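Local coordinates for 1,3-alpha-isomaltosidase (Kribbella flavida DSM 17836, PDB 5X3I), which hydrolyses the alpha-1,3-glucosidic linkages of the cyclic tetrasaccharide cyclobis-(1-6)-alpha-nigerosyl to yield isomaltose, as part of intracellular starch-derived sugar breakdown, at residues 142-147 against 161-166; 173-178 against 257-262. The protein carries 1 engineered substitution. All coordinates share one frame; numbering follows the deposited sequence.

Interaction 1: residues 142-147 against 161-166. With SO4 (sulfate ion), chain L.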
loop_
_atom_site.group_PDB
_atom_site.type_symbol
_atom_site.label_atom_id
_atom_site.label_comp_id
_atom_site.label_asym_id
_atom_site.label_seq_id
_atom_site.Cartn_x
_atom_site.Cartn_y
_atom_site.Cartn_z
ATOM N N ALA A 142 -32.844 -3.815 0.444
ATOM C CA ALA A 142 -32.520 -3.105 1.674
ATOM C C ALA A 142 -32.981 -1.659 1.631
ATOM O O ALA A 142 -33.195 -1.098 0.564
ATOM C CB ALA A 142 -31.021 -3.167 1.946
ATOM N N VAL A 143 -33.135 -1.059 2.803
ATOM C CA VAL A 143 -33.545 0.332 2.893
ATOM C C VAL A 143 -32.784 1.090 3.969
ATOM O O VAL A 143 -32.385 0.522 4.983
ATOM C CB VAL A 143 -35.060 0.470 3.195
ATOM C CG1 VAL A 143 -35.902 -0.193 2.110
ATOM C CG2 VAL A 143 -35.386 -0.097 4.565
ATOM N N TRP A 144 -32.623 2.386 3.747
ATOM C CA TRP A 144 -32.035 3.276 4.731
ATOM C C TRP A 144 -33.101 3.839 5.661
ATOM O O TRP A 144 -34.098 4.392 5.212
ATOM C CB TRP A 144 -31.297 4.422 4.045
ATOM C CG TRP A 144 -30.005 4.036 3.395
ATOM C CD1 TRP A 144 -29.784 3.852 2.068
ATOM C CD2 TRP A 144 -28.752 3.796 4.050
ATOM N NE1 TRP A 144 -28.467 3.521 1.848
ATOM C CE2 TRP A 144 -27.813 3.475 3.051
ATOM C CE3 TRP A 144 -28.333 3.824 5.384
ATOM C CZ2 TRP A 144 -26.481 3.183 3.342
ATOM C CZ3 TRP A 144 -27.016 3.528 5.673
ATOM C CH2 TRP A 144 -26.103 3.212 4.654
ATOM N N THR A 145 -32.866 3.717 6.959
ATOM C CA THR A 145 -33.810 4.178 7.965
ATOM C C THR A 145 -33.072 4.769 9.150
ATOM O O THR A 145 -31.940 4.377 9.431
ATOM C CB THR A 145 -34.702 3.030 8.464
ATOM O OG1 THR A 145 -35.523 3.492 9.538
ATOM C CG2 THR A 145 -33.855 1.867 8.958
ATOM N N ALA A 146 -33.715 5.697 9.852
ATOM C CA ALA A 146 -33.176 6.202 11.111
ATOM C C ALA A 146 -33.681 5.389 12.296
ATOM O O ALA A 146 -33.217 5.575 13.415
ATOM C CB ALA A 146 -33.521 7.662 11.292
ATOM N N ASP A 147 -34.623 4.483 12.048
ATOM C CA ASP A 147 -35.163 3.626 13.100
ATOM C C ASP A 147 -34.350 2.334 13.250
ATOM O O ASP A 147 -34.194 1.586 12.287
ATOM C CB ASP A 147 -36.628 3.267 12.817
ATOM C CG ASP A 147 -37.504 4.489 12.584
ATOM O OD1 ASP A 147 -37.730 5.240 13.544
ATOM O OD2 ASP A 147 -37.973 4.691 11.446
ATOM N N GLY A 161 -27.568 12.806 11.961
ATOM C CA GLY A 161 -28.131 12.096 10.830
ATOM C C GLY A 161 -27.761 10.633 10.755
ATOM O O GLY A 161 -27.418 10.128 9.692
ATOM N N VAL A 162 -27.835 9.950 11.886
ATOM C CA VAL A 162 -27.507 8.539 11.938
ATOM C C VAL A 162 -28.571 7.708 11.237
ATOM O O VAL A 162 -29.759 7.856 11.510
ATOM C CB VAL A 162 -27.364 8.055 13.385
ATOM C CG1 VAL A 162 -27.155 6.560 13.427
ATOM C CG2 VAL A 162 -26.222 8.780 14.073
ATOM N N GLU A 163 -28.146 6.838 10.330
ATOM C CA GLU A 163 -29.068 5.927 9.675
ATOM C C GLU A 163 -28.448 4.556 9.424
ATOM O O GLU A 163 -27.225 4.394 9.449
ATOM C CB GLU A 163 -29.572 6.528 8.365
ATOM C CG GLU A 163 -28.490 7.049 7.446
ATOM C CD GLU A 163 -29.062 7.670 6.190
ATOM O OE1 GLU A 163 -30.288 7.558 5.995
ATOM O OE2 GLU A 163 -28.294 8.269 5.402
ATOM N N TRP A 164 -29.313 3.580 9.184
ATOM C CA TRP A 164 -28.929 2.188 9.055
ATOM C C TRP A 164 -29.491 1.581 7.785
ATOM O O TRP A 164 -30.642 1.830 7.430
ATOM C CB TRP A 164 -29.412 1.403 10.267
ATOM C CG TRP A 164 -29.024 2.057 11.530
ATOM C CD1 TRP A 164 -29.770 2.923 12.268
ATOM C CD2 TRP A 164 -27.767 1.933 12.200
ATOM N NE1 TRP A 164 -29.063 3.336 13.367
ATOM C CE2 TRP A 164 -27.828 2.741 13.349
ATOM C CE3 TRP A 164 -26.601 1.209 11.943
ATOM C CZ2 TRP A 164 -26.765 2.852 14.239
ATOM C CZ3 TRP A 164 -25.545 1.315 12.837
ATOM C CH2 TRP A 164 -25.635 2.131 13.968
ATOM N N LEU A 165 -28.674 0.793 7.099
ATOM C CA LEU A 165 -29.122 0.081 5.915
ATOM C C LEU A 165 -29.572 -1.302 6.334
ATOM O O LEU A 165 -28.762 -2.126 6.760
ATOM C CB LEU A 165 -28.015 -0.008 4.870
ATOM C CG LEU A 165 -28.390 -0.688 3.549
ATOM C CD1 LEU A 165 -29.416 0.148 2.770
ATOM C CD2 LEU A 165 -27.157 -0.948 2.697
ATOM N N VAL A 166 -30.874 -1.551 6.219
ATOM C CA VAL A 166 -31.459 -2.761 6.774
ATOM C C VAL A 166 -32.238 -3.551 5.732
ATOM O O VAL A 166 -32.758 -2.995 4.777
ATOM C CB VAL A 166 -32.384 -2.437 7.961
ATOM C CG1 VAL A 166 -31.649 -1.603 8.983
ATOM C CG2 VAL A 166 -33.630 -1.697 7.490
HETATM S S SO4 L . -30.189 14.385 13.767
HETATM O O1 SO4 L . -29.446 15.596 13.438
HETATM O O2 SO4 L . -29.279 13.361 14.264
HETATM O O3 SO4 L . -31.174 14.678 14.802
HETATM O O4 SO4 L . -30.866 13.910 12.567
#

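Interaction 2: residues 173-178 against 257-262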
loop_
_atom_site.group_PDB
_atom_site.type_symbol
_atom_site.label_atom_id
_atom_site.label_comp_id
_atom_site.label_asym_id
_atom_site.label_seq_id
_atom_site.Cartn_x
_atom_site.Cartn_y
_atom_site.Cartn_z
ATOM N N ARG A 173 -25.244 -1.869 7.021
ATOM C CA ARG A 173 -24.341 -0.724 7.126
ATOM C C ARG A 173 -24.905 0.329 8.061
ATOM O O ARG A 173 -26.125 0.444 8.212
ATOM C CB ARG A 173 -24.093 -0.078 5.758
ATOM C CG ARG A 173 -23.643 -1.029 4.672
ATOM C CD ARG A 173 -23.164 -0.294 3.442
ATOM N NE ARG A 173 -22.729 -1.245 2.430
ATOM C CZ ARG A 173 -22.322 -0.919 1.210
ATOM N NH1 ARG A 173 -22.292 0.341 0.821
ATOM N NH2 ARG A 173 -21.952 -1.867 0.374
ATOM N N GLY A 174 -24.015 1.045 8.739
ATOM C CA GLY A 174 -24.355 2.312 9.355
ATOM C C GLY A 174 -23.895 3.483 8.512
ATOM O O GLY A 174 -22.978 3.355 7.692
ATOM N N ARG A 175 -24.500 4.640 8.749
ATOM C CA ARG A 175 -24.112 5.880 8.098
ATOM C C ARG A 175 -24.411 7.076 9.001
ATOM O O ARG A 175 -25.398 7.071 9.733
ATOM C CB ARG A 175 -24.824 6.024 6.757
ATOM C CG ARG A 175 -24.458 7.273 5.991
ATOM C CD ARG A 175 -24.664 7.087 4.498
ATOM N NE ARG A 175 -26.069 7.140 4.117
ATOM C CZ ARG A 175 -26.525 6.808 2.914
ATOM N NH1 ARG A 175 -25.688 6.381 1.978
ATOM N NH2 ARG A 175 -27.819 6.896 2.647
ATOM N N PHE A 176 -23.554 8.092 8.958
ATOM C CA PHE A 176 -23.749 9.278 9.776
ATOM C C PHE A 176 -22.965 10.466 9.249
ATOM O O PHE A 176 -22.198 10.350 8.296
ATOM C CB PHE A 176 -23.357 8.997 11.228
ATOM C CG PHE A 176 -21.912 8.606 11.415
ATOM C CD1 PHE A 176 -21.524 7.280 11.333
ATOM C CD2 PHE A 176 -20.949 9.563 11.687
ATOM C CE1 PHE A 176 -20.196 6.915 11.511
ATOM C CE2 PHE A 176 -19.624 9.205 11.864
ATOM C CZ PHE A 176 -19.249 7.875 11.771
ATOM N N ARG A 177 -23.141 11.607 9.896
ATOM C CA ARG A 177 -22.544 12.844 9.425
ATOM C C ARG A 177 -21.752 13.499 10.542
ATOM O O ARG A 177 -22.214 13.586 11.674
ATOM C CB ARG A 177 -23.608 13.816 8.908
ATOM C CG ARG A 177 -24.142 13.528 7.508
ATOM C CD ARG A 177 -25.222 12.472 7.534
ATOM N NE ARG A 177 -25.836 12.269 6.225
ATOM C CZ ARG A 177 -26.688 11.288 5.950
ATOM N NH1 ARG A 177 -27.195 11.174 4.731
ATOM N NH2 ARG A 177 -27.025 10.411 6.887
ATOM N N LEU A 178 -20.545 13.941 10.219
ATOM C CA LEU A 178 -19.757 14.716 11.159
ATOM C C LEU A 178 -19.823 16.169 10.747
ATOM O O LEU A 178 -19.642 16.488 9.581
ATOM C CB LEU A 178 -18.306 14.229 11.207
ATOM C CG LEU A 178 -18.057 12.822 11.740
ATOM C CD1 LEU A 178 -16.596 12.449 11.568
ATOM C CD2 LEU A 178 -18.454 12.724 13.197
ATOM N N THR A 257 -19.921 12.968 5.405
ATOM C CA THR A 257 -20.728 11.765 5.532
ATOM C C THR A 257 -19.849 10.523 5.617
ATOM O O THR A 257 -19.008 10.303 4.756
ATOM C CB THR A 257 -21.706 11.609 4.350
ATOM O OG1 THR A 257 -22.592 12.737 4.296
ATOM C CG2 THR A 257 -22.511 10.334 4.510
ATOM N N VAL A 258 -20.066 9.713 6.647
ATOM C CA VAL A 258 -19.305 8.485 6.860
ATOM C C VAL A 258 -20.198 7.249 6.815
ATOM O O VAL A 258 -21.147 7.138 7.586
ATOM C CB VAL A 258 -18.564 8.507 8.219
ATOM C CG1 VAL A 258 -17.762 7.229 8.415
ATOM C CG2 VAL A 258 -17.655 9.718 8.317
ATOM N N GLU A 259 -19.882 6.325 5.914
ATOM C CA GLU A 259 -20.623 5.076 5.776
ATOM C C GLU A 259 -19.733 3.906 6.187
ATOM O O GLU A 259 -18.559 3.844 5.810
ATOM C CB GLU A 259 -21.124 4.904 4.337
ATOM C CG GLU A 259 -22.184 3.836 4.142
ATOM C CD GLU A 259 -22.838 3.897 2.767
ATOM O OE1 GLU A 259 -23.016 5.003 2.224
ATOM O OE2 GLU A 259 -23.161 2.832 2.213
ATOM N N VAL A 260 -20.310 2.985 6.947
ATOM C CA VAL A 260 -19.580 1.909 7.588
ATOM C C VAL A 260 -20.201 0.525 7.385
ATOM O O VAL A 260 -21.335 0.287 7.790
ATOM C CB VAL A 260 -19.483 2.157 9.102
ATOM C CG1 VAL A 260 -18.746 1.025 9.771
ATOM C CG2 VAL A 260 -18.821 3.492 9.377
ATOM N N ALA A 261 -19.451 -0.393 6.780
ATOM C CA ALA A 261 -19.886 -1.780 6.686
ATOM C C ALA A 261 -19.910 -2.408 8.072
ATOM O O ALA A 261 -19.027 -2.150 8.886
ATOM C CB ALA A 261 -18.983 -2.570 5.762
ATOM N N LEU A 262 -20.925 -3.227 8.335
ATOM C CA LEU A 262 -21.129 -3.812 9.654
ATOM C C LEU A 262 -21.023 -5.326 9.633
ATOM O O LEU A 262 -21.222 -5.958 8.603
ATOM C CB LEU A 262 -22.503 -3.417 10.219
ATOM C CG LEU A 262 -22.766 -1.935 10.475
ATOM C CD1 LEU A 262 -24.246 -1.691 10.754
ATOM C CD2 LEU A 262 -21.926 -1.454 11.640
#

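Interaction 1: residues 142-147 against 161-166
Trp-144 lays one face of its indole across Leu-165, its partner in an antiparallel non-hydrogen-bonded pair. Leu-165 CB stands 3.6 Å from the centroid of the six-membered ring and only 5° off the ring normal, the geometry of a CH-pi contact. CD1 of the same leucine covers the pyrrole part of that face, 3.6 Å from Trp-144 NE1. With CG anti to the backbone N (chi1 -177°) and chi2 near 67°, CD1 is carried there and also comes within 3.8 Å of Ala-142 CB. Glu-163 CG approaches the six-membered ring obliquely, 3.8 Å from Trp-144 CE3, while the OE2 of that glutamate is engaged by Arg-175 and Arg-177.

On the opposite face of the sheet the valines Val-143 and Val-166 meet through their CG2 methyls, and Thr-145 CG2 packs 3.9 Å from Val-166 CG2. The backbones are joined by four hydrogen bonds, a reciprocal pair between Val-143 and Val-166 and another between Thr-145 and Trp-164. Beyond the last of these the strand 143-145 turns away: Asp-147 N donates to Thr-145 OG1 at 2.8 Å, an ST turn. Gly-161 N donates to O2 of a sulfate ion, probably from the crystallisation liquor, at 2.9 Å. Strand 143-145 is one of the two edge strands of a six-stranded antiparallel sheet in the galactose mutarotase-like N-terminal domain of family 31 glycoside hydrolases.

Interaction 2: residues 173-178 against 257-262
Glu-259 extends from its strand between two arginines of the neighbouring one, in an antiparallel pairing inside the beta-sheet of the N-terminal domain of this family 31 enzyme. The short strand axes run at 166° and approach to 4.6 Å. Starting at the backbone, Glu-259 CB lies 4.1 Å from Gly-174 O, and CG comes closer to that carbonyl oxygen while also touching Arg-175 CD. With CG anti to the backbone N (chi1 -166°) and the chain extended beyond it, the carboxylate is carried across to strand 173-178, where its oxygens divide between two salt bridges. OE2 accepts from Arg-173 NH1 at 3.0 Å; it lies in the guanidinium plane, and the donor approaches on the anti side, somewhat out of the carboxylate plane. OE1 accepts from Arg-175 NH1, also at 3.0 Å, but from above the carboxylate plane and with a more bent N-H...O angle of 145°. The other nitrogens of Arg-175 bond elsewhere, NE to Glu-163. A glutamine in place of Glu-259 would probably leave Arg-173 without its charged mate across the contact, and Arg-175 with Glu-163 as its remaining carboxylate.

The other face of the sheet is apolar. Phe-176 and Val-258 lie side by side, with Val-258 CB over the phenyl face, 3.9 Å from its centroid, and Val-241 and Leu-270 of further strands pack around this pair. Reciprocal backbone hydrogen bonds join Phe-176 with Val-258 and Gly-174 with Val-260. Just past the strand, Leu-262 points toward the other segment, and its CD1 rests against the backbone of Gly-174, 3.4 Å from Gly-174 N.

How the interactions relate
Interactions 1 and 2 have centres about 10 Å apart and belong to one six-stranded antiparallel sheet. Its order begins 143-145, 159-167, 170-179, 255-261, so interaction 1 joins the first two strands and interaction 2 the third and fourth. Strands 159-167 and 170-179 are consecutive in sequence and adjacent in the sheet; a probable hydrogen bond from Leu-165 N to Arg-173 O, 2.8 Å, supports that link. Arg-175 bridges the contacts through a cation-pi interaction with Trp-144, whose CZ2 packs 3.5 Å from Glu-259 OE2. Interaction 1 closes before interaction 2 opens along the chain, and the second brings in a strand from about 80 residues later. Away from the catalytic residues, both hold this N-terminal-domain sheet together.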